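Local coordinates for replication initiator A family protein (Staphylococcus aureus CA-347, PDB 4PT7) that probably binds the replication origin of staphylococcal multiresistance plasmids and assembles there to initiate plasmid replication, at residues Y66-L71 and C77-L82; Q97-R100 and P105-L108; I19-F24 and K125-V130. One frame throughout, in Å; residues are numbered along the deposited sequence.

Contact 1. Residues Y66-L71 and C77-L82; sequences YSNEKL and CKKEKL. With SO4 (sulfate ion), chain I.
Asn68 holds its CG beside its own backbone N, anti to the carbonyl carbon (chi1 -76°), which directs the amide toward helix 79-91; Lys79, bent at chi2 (-74°), brings its ammonium to the amide. The two side chains cross obliquely, and Lys79 NZ reaches Asn68 OD1 at 3.3 Å, a weak hydrogen bond. Beside it, one methyl of Leu82 does most of the touching. Its CD1 lies 3.7 Å from Asn68 O and 3.8 Å from Asn68 ND2, so it is set against both the backbone and the amide of one residue, and it meets Leu71 CB at 4.1 Å. The family assignment and the short connection between helices 68-74 and 79-91 are consistent with a helix-turn-helix, in which helix 79-91 would be the probable recognition helix. Ser67 N-caps the first of these helices, its OG accepting a weak bond from Lys70 N.

On helix 79-91, Lys81 carries a sulfate, with NZ at 2.9 Å from sulfate O2 and a weaker bond to O1. Lys81 of the fourth subunit binds the same ion. The sulfate probably comes from the crystallisation liquor, and Lys81 NZ holds it although it also pairs with Asp35, which is at most consistent with an affinity for phosphate-like anions. The chemistry therefore combines a small apolar contact between the two helices, only weakly reinforced by the Asn68-Lys79 bond, with a lysine whose charge is shared between a carboxylate and a bound anion.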
# COMPACT_ATOMS: atom_id res chain seq x y z
N TYR B 66 -3.60 19.40 -4.16
CA TYR B 66 -2.47 18.59 -3.73
C TYR B 66 -1.84 17.81 -4.89
O TYR B 66 -2.53 17.32 -5.79
CB TYR B 66 -2.92 17.61 -2.65
CG TYR B 66 -3.23 18.23 -1.30
CD1 TYR B 66 -4.47 18.04 -0.68
CD2 TYR B 66 -2.26 18.95 -0.60
CE1 TYR B 66 -4.73 18.54 0.59
CE2 TYR B 66 -2.52 19.46 0.68
CZ TYR B 66 -3.75 19.24 1.26
OH TYR B 66 -4.01 19.72 2.53
N SER B 67 -0.51 17.71 -4.87
CA SER B 67 0.19 16.97 -5.91
C SER B 67 0.04 15.49 -5.60
O SER B 67 -0.36 15.13 -4.49
CB SER B 67 1.68 17.34 -5.94
OG SER B 67 2.31 17.05 -4.71
N ASN B 68 0.35 14.65 -6.57
CA ASN B 68 0.25 13.21 -6.40
C ASN B 68 1.14 12.73 -5.25
O ASN B 68 0.80 11.79 -4.55
CB ASN B 68 0.63 12.50 -7.69
CG ASN B 68 -0.46 12.58 -8.74
OD1 ASN B 68 -0.22 12.37 -9.93
ND2 ASN B 68 -1.68 12.88 -8.30
N GLU B 69 2.29 13.38 -5.07
CA GLU B 69 3.21 13.01 -4.00
C GLU B 69 2.56 13.31 -2.65
O GLU B 69 2.71 12.54 -1.70
CB GLU B 69 4.52 13.81 -4.10
CG GLU B 69 5.46 13.45 -5.26
CD GLU B 69 5.15 14.15 -6.58
OE1 GLU B 69 5.94 13.96 -7.53
OE2 GLU B 69 4.14 14.88 -6.68
N LYS B 70 1.88 14.45 -2.57
CA LYS B 70 1.22 14.87 -1.33
C LYS B 70 0.06 13.95 -0.97
O LYS B 70 -0.04 13.49 0.16
CB LYS B 70 0.70 16.31 -1.46
CG LYS B 70 1.22 17.25 -0.39
CD LYS B 70 1.00 16.71 1.01
CE LYS B 70 1.52 17.68 2.05
NZ LYS B 70 1.46 17.16 3.44
N LEU B 71 -0.81 13.68 -1.93
CA LEU B 71 -1.95 12.80 -1.72
C LEU B 71 -1.47 11.43 -1.23
O LEU B 71 -2.02 10.89 -0.27
CB LEU B 71 -2.76 12.65 -3.02
CG LEU B 71 -3.55 13.89 -3.46
CD1 LEU B 71 -4.07 13.72 -4.88
CD2 LEU B 71 -4.70 14.11 -2.48
N CYS B 77 -0.34 5.77 0.76
CA CYS B 77 -0.44 4.69 -0.23
C CYS B 77 0.51 4.91 -1.41
O CYS B 77 1.12 5.97 -1.53
CB CYS B 77 -1.87 4.60 -0.75
SG CYS B 77 -2.35 6.08 -1.67
N LYS B 78 0.61 3.90 -2.28
CA LYS B 78 1.48 4.00 -3.45
C LYS B 78 0.76 4.59 -4.66
O LYS B 78 -0.46 4.73 -4.66
N LYS B 79 1.52 4.92 -5.71
CA LYS B 79 0.96 5.51 -6.93
C LYS B 79 -0.22 4.73 -7.48
O LYS B 79 -1.23 5.33 -7.86
CB LYS B 79 2.03 5.61 -8.01
CG LYS B 79 2.16 6.99 -8.61
CD LYS B 79 1.03 7.35 -9.53
CE LYS B 79 1.16 8.81 -9.94
NZ LYS B 79 0.19 9.23 -10.97
N GLU B 80 -0.06 3.41 -7.55
CA GLU B 80 -1.09 2.53 -8.07
C GLU B 80 -2.39 2.68 -7.29
O GLU B 80 -3.47 2.78 -7.87
CB GLU B 80 -0.66 1.07 -7.97
CG GLU B 80 0.36 0.60 -9.00
CD GLU B 80 1.79 0.71 -8.52
OE1 GLU B 80 2.64 -0.01 -9.09
OE2 GLU B 80 2.07 1.50 -7.60
N LYS B 81 -2.28 2.68 -5.96
CA LYS B 81 -3.44 2.80 -5.09
C LYS B 81 -4.14 4.13 -5.32
O LYS B 81 -5.36 4.19 -5.42
CB LYS B 81 -3.02 2.68 -3.63
CG LYS B 81 -4.16 2.27 -2.70
CD LYS B 81 -4.41 0.79 -2.81
CE LYS B 81 -5.83 0.45 -2.46
NZ LYS B 81 -6.08 -1.01 -2.58
N LEU B 82 -3.35 5.20 -5.38
CA LEU B 82 -3.90 6.54 -5.58
C LEU B 82 -4.79 6.57 -6.82
O LEU B 82 -5.92 7.06 -6.77
CB LEU B 82 -2.77 7.56 -5.76
CG LEU B 82 -2.93 8.96 -5.14
CD1 LEU B 82 -2.11 9.94 -5.96
CD2 LEU B 82 -4.38 9.40 -5.11
S SO4 I . -3.90 -3.61 -3.29
O1 SO4 I . -4.70 -3.82 -2.07
O2 SO4 I . -4.74 -2.93 -4.30
O3 SO4 I . -3.46 -4.92 -3.82
O4 SO4 I . -2.73 -2.78 -2.97

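Contact 2. Residues Q97-R100 and P105-L108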
# COMPACT_ATOMS: atom_id res chain seq x y z
N GLN B 97 -12.50 15.60 -10.75
CA GLN B 97 -11.10 15.88 -11.04
C GLN B 97 -10.92 16.74 -12.29
O GLN B 97 -11.29 16.34 -13.39
CB GLN B 97 -10.35 14.55 -11.21
CG GLN B 97 -8.83 14.68 -11.26
CD GLN B 97 -8.12 13.33 -11.25
OE1 GLN B 97 -6.90 13.26 -11.17
NE2 GLN B 97 -8.90 12.24 -11.34
N LYS B 98 -10.36 17.94 -12.10
CA LYS B 98 -10.11 18.86 -13.22
C LYS B 98 -8.60 18.94 -13.45
O LYS B 98 -7.84 19.38 -12.59
CB LYS B 98 -10.65 20.26 -12.92
CG LYS B 98 -12.18 20.34 -12.82
CD LYS B 98 -12.66 21.78 -12.70
CE LYS B 98 -14.18 21.86 -12.55
NZ LYS B 98 -14.90 21.23 -13.70
N ARG B 99 -8.17 18.50 -14.63
CA ARG B 99 -6.75 18.52 -14.97
C ARG B 99 -6.27 19.89 -15.45
O ARG B 99 -7.02 20.64 -16.08
CB ARG B 99 -6.44 17.47 -16.03
CG ARG B 99 -6.47 16.04 -15.51
CD ARG B 99 -5.95 15.06 -16.55
NE ARG B 99 -5.66 13.75 -15.97
CZ ARG B 99 -6.58 12.93 -15.46
NH1 ARG B 99 -7.86 13.28 -15.46
NH2 ARG B 99 -6.22 11.76 -14.95
N ARG B 100 -5.02 20.20 -15.14
CA ARG B 100 -4.41 21.46 -15.54
C ARG B 100 -3.20 21.17 -16.43
O ARG B 100 -2.52 22.09 -16.90
CB ARG B 100 -4.00 22.25 -14.29
CG ARG B 100 -5.18 22.73 -13.45
CD ARG B 100 -4.82 22.86 -11.98
NE ARG B 100 -3.81 23.88 -11.72
CZ ARG B 100 -3.26 24.09 -10.53
NH1 ARG B 100 -3.61 23.35 -9.49
NH2 ARG B 100 -2.35 25.04 -10.38
N PRO B 105 -0.55 20.39 -10.29
CA PRO B 105 -1.47 19.49 -9.59
C PRO B 105 -2.91 19.63 -10.07
O PRO B 105 -3.40 20.74 -10.26
CB PRO B 105 -1.31 19.90 -8.14
CG PRO B 105 0.12 20.30 -8.07
CD PRO B 105 0.29 21.12 -9.33
N ASN B 106 -3.58 18.50 -10.27
CA ASN B 106 -4.97 18.53 -10.71
C ASN B 106 -5.86 19.08 -9.60
O ASN B 106 -5.54 18.95 -8.42
CB ASN B 106 -5.43 17.12 -11.10
CG ASN B 106 -4.63 16.55 -12.26
OD1 ASN B 106 -4.48 17.19 -13.30
ND2 ASN B 106 -4.13 15.33 -12.08
N ILE B 107 -6.96 19.70 -9.99
CA ILE B 107 -7.90 20.24 -9.02
C ILE B 107 -8.89 19.14 -8.67
O ILE B 107 -9.56 18.61 -9.55
CB ILE B 107 -8.70 21.42 -9.60
CG1 ILE B 107 -7.74 22.49 -10.12
CG2 ILE B 107 -9.61 22.01 -8.54
CD1 ILE B 107 -6.82 23.03 -9.04
N LEU B 108 -8.95 18.78 -7.39
CA LEU B 108 -9.87 17.74 -6.92
C LEU B 108 -10.98 18.33 -6.05
O LEU B 108 -10.72 19.09 -5.11
CB LEU B 108 -9.13 16.66 -6.12
CG LEU B 108 -8.41 15.54 -6.87
CD1 LEU B 108 -7.34 16.13 -7.77
CD2 LEU B 108 -7.77 14.57 -5.87
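Arg100, Ile107 and Asn106 pack across the loop end of the beta hairpin formed by strands 95-98 and 107-110, which, following directly on a probable helix-turn-helix, is consistent with the wing of a winged-helix domain. The strands are antiparallel. Lys98 and Ile107 form a hydrogen-bonded pair, with Lys98 N to Ile107 O and Ile107 N to Lys98 O both at 2.8 Å, while Gln97 and Leu108 form the neighbouring non-hydrogen-bonded pair.

Past the last bridge, Arg100 reaches across to the opposing segment. A bend at chi3 (64°) lays its aliphatic part and guanidinium along Pro105 and Ile107: Arg100 CD comes to 3.5 Å from Ile107 CG1, and Arg100 NH1 to 3.3 Å from Ile107 CD1. The guanidinium thus meets the isoleucine through its terminal methyl, approaching it obliquely. Arg100 NH1 also stands 2.7 Å from Pro105 O. Ile107 shares its face of the sheet with Lys98, the two CB atoms being 4.0 Å apart, and beyond the hairpin it touches Tyr63.

Asn106, just before the strand, turns its side chain to the Gln97 and Arg99 side, and the amide planes of Asn106 and Gln97 stand 72° apart. The stronger polar partner of Gln97 lies elsewhere: its NE2 bonds to Glu90, and its OE1 accepts a weak bond from Lys86, which ties the hairpin to helix 79-91. Leu108, beside Gln97 on the face those two residues share, is bonded through its backbone to Phe64. At the turn end, Asn106 OD1 rests against the backbone and side chain of Arg99, 3.1 Å from Arg99 CA and 3.2 Å from Arg99 CG.

Contact 3. Residues I19-F24 and K125-V130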
# COMPACT_ATOMS: atom_id res chain seq x y z
N ILE B 19 -16.76 8.09 8.03
CA ILE B 19 -17.20 7.48 6.79
C ILE B 19 -18.72 7.48 6.76
O ILE B 19 -19.37 7.03 7.70
CB ILE B 19 -16.72 6.02 6.66
CG1 ILE B 19 -15.19 5.96 6.80
CG2 ILE B 19 -17.13 5.45 5.30
CD1 ILE B 19 -14.65 4.54 6.87
N PRO B 20 -19.32 8.00 5.68
CA PRO B 20 -20.77 8.04 5.55
C PRO B 20 -21.36 6.63 5.64
O PRO B 20 -20.90 5.71 4.96
CB PRO B 20 -20.98 8.65 4.16
CG PRO B 20 -19.82 9.58 4.04
CD PRO B 20 -18.67 8.77 4.59
N LYS B 21 -22.38 6.47 6.48
CA LYS B 21 -23.04 5.18 6.65
C LYS B 21 -23.65 4.69 5.35
O LYS B 21 -23.75 3.48 5.11
CB LYS B 21 -24.14 5.27 7.73
CG LYS B 21 -23.62 5.40 9.16
CD LYS B 21 -24.73 5.08 10.17
CE LYS B 21 -24.23 5.20 11.59
NZ LYS B 21 -25.29 4.87 12.60
N VAL B 22 -24.07 5.62 4.51
CA VAL B 22 -24.66 5.27 3.23
C VAL B 22 -23.68 4.41 2.40
O VAL B 22 -24.10 3.68 1.51
CB VAL B 22 -25.08 6.55 2.45
CG1 VAL B 22 -23.86 7.37 2.09
CG2 VAL B 22 -25.89 6.19 1.22
N PHE B 23 -22.38 4.49 2.70
CA PHE B 23 -21.40 3.69 1.96
C PHE B 23 -21.51 2.21 2.31
O PHE B 23 -20.91 1.36 1.66
CB PHE B 23 -19.94 4.15 2.25
CG PHE B 23 -19.57 5.48 1.62
CD1 PHE B 23 -20.48 6.16 0.82
CD2 PHE B 23 -18.32 6.04 1.82
CE1 PHE B 23 -20.15 7.39 0.24
CE2 PHE B 23 -17.97 7.26 1.25
CZ PHE B 23 -18.88 7.94 0.46
N PHE B 24 -22.28 1.89 3.35
CA PHE B 24 -22.43 0.50 3.75
C PHE B 24 -23.87 0.00 3.63
O PHE B 24 -24.15 -1.15 3.92
CB PHE B 24 -21.95 0.30 5.19
CG PHE B 24 -20.53 0.75 5.43
CD1 PHE B 24 -20.26 2.06 5.79
CD2 PHE B 24 -19.48 -0.15 5.31
CE1 PHE B 24 -18.94 2.47 6.05
CE2 PHE B 24 -18.16 0.25 5.57
CZ PHE B 24 -17.90 1.56 5.93
N LYS B 125 -33.54 1.56 10.17
CA LYS B 125 -33.75 0.24 10.75
C LYS B 125 -32.52 -0.29 11.49
O LYS B 125 -32.65 -0.93 12.53
CB LYS B 125 -34.16 -0.75 9.66
CG LYS B 125 -34.50 -2.13 10.23
CD LYS B 125 -35.20 -3.02 9.22
CE LYS B 125 -34.27 -3.49 8.12
NZ LYS B 125 -34.97 -4.44 7.21
N GLU B 126 -31.34 -0.03 10.96
CA GLU B 126 -30.12 -0.50 11.61
C GLU B 126 -29.86 0.16 12.96
O GLU B 126 -29.48 -0.50 13.91
CB GLU B 126 -28.90 -0.30 10.72
CG GLU B 126 -28.83 -1.21 9.51
CD GLU B 126 -27.46 -1.17 8.84
OE1 GLU B 126 -26.46 -1.51 9.52
OE2 GLU B 126 -27.38 -0.79 7.65
N GLU B 127 -30.07 1.47 13.05
CA GLU B 127 -29.80 2.12 14.32
C GLU B 127 -30.96 2.02 15.31
O GLU B 127 -30.90 2.54 16.41
CB GLU B 127 -29.34 3.57 14.09
CG GLU B 127 -30.12 4.33 13.07
CD GLU B 127 -29.52 5.70 12.72
OE1 GLU B 127 -30.32 6.61 12.41
OE2 GLU B 127 -28.27 5.87 12.74
N ASN B 128 -32.01 1.30 14.91
CA ASN B 128 -33.15 1.08 15.79
C ASN B 128 -33.33 -0.41 16.02
O ASN B 128 -34.37 -0.87 16.49
CB ASN B 128 -34.43 1.68 15.20
CG ASN B 128 -34.50 3.18 15.39
OD1 ASN B 128 -33.81 3.93 14.70
ND2 ASN B 128 -35.30 3.62 16.35
N ASP B 129 -32.28 -1.15 15.70
CA ASP B 129 -32.29 -2.60 15.85
C ASP B 129 -32.07 -3.02 17.30
O ASP B 129 -31.04 -3.61 17.65
CB ASP B 129 -31.22 -3.22 14.94
CG ASP B 129 -31.19 -4.74 15.02
OD1 ASP B 129 -32.27 -5.35 15.23
OD2 ASP B 129 -30.10 -5.33 14.85
N VAL B 130 -33.04 -2.71 18.16
CA VAL B 130 -32.96 -3.07 19.57
C VAL B 130 -33.39 -4.52 19.75
O VAL B 130 -34.06 -5.09 18.90
CB VAL B 130 -33.86 -2.17 20.46
CG1 VAL B 130 -33.39 -0.73 20.38
CG2 VAL B 130 -35.31 -2.27 19.99
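A salt bridge beside a subunit interface, between Lys21 and Glu127, both of the same chain, links the junction of strand 16-20 and helix 22-25 to the turn that ends helix 117-126. Lys21 NZ donates to Glu127 OE2 at 3.1 Å and meets that oxygen nearly in line with its bond to CD. This pair alone makes the direct contact between the two segments, and it relies on reach, since the CA atoms of Lys21 and Glu126, the nearest of the two segments, are 10.3 Å apart. The lysine is stretched out beyond CG and extends toward Glu127. Glu127 answers with CG in the crowded position between its backbone N and carbonyl carbon (chi1 44°), which turns the carboxylate toward the lysine; the rest of its chain is extended.

Each end has a stronger polar partner in the third subunit. Lys21 NZ pairs with Asp45 of that chain, and Glu127 OE1 with Arg15 of it, so a chain of four alternating charges runs from Asp45 of the third subunit through Lys21 and Glu127 to Arg15 of that subunit. Glu124 of the same chain as Glu127 brings a like charge close to OE1, which Arg15 of the third subunit would help to offset.

The backbone behind Lys21 is fixed by tight turns: Phe24 N bonds to Lys21 O at 2.8 Å and Phe23 N to Pro20 O at 3.0 Å. Pro20 CB sits 4.1 Å above the centre of the Phe23 ring. Glu127 lies within a type I beta turn from Glu126 to Asp129, and Asp129 OD2 is held by Lys70 and Arg46 of the third subunit. Ile19 and Pro20 pair with an antiparallel strand of that subunit, so the arrangement is that of a beta sheet continued across a subunit interface, flanked by ion pairs.

How the contacts relate
Contacts 1 and 2 form one neighbourhood, while contact 3 lies on the opposite side of the chain's centre. The centres of contacts 1 and 2 are 13 Å apart; helix 79-91 of contact 1 is followed in the chain by strand 95-98 of contact 2, and the two touch where Tyr66 and Ser67 pack on Pro105 and Leu71 meets Leu108. Contact 3 is about 31 Å from contact 1 and 33 Å from contact 2, centre to centre. Its segments bracket both, contact 1 preceding contact 2. Far apart within a chain, the probable winged-helix region and contact 3 meet between subunits: Lys70 bridges to Asp129 of the third subunit, while Glu80 bonds to Asn34 of the second.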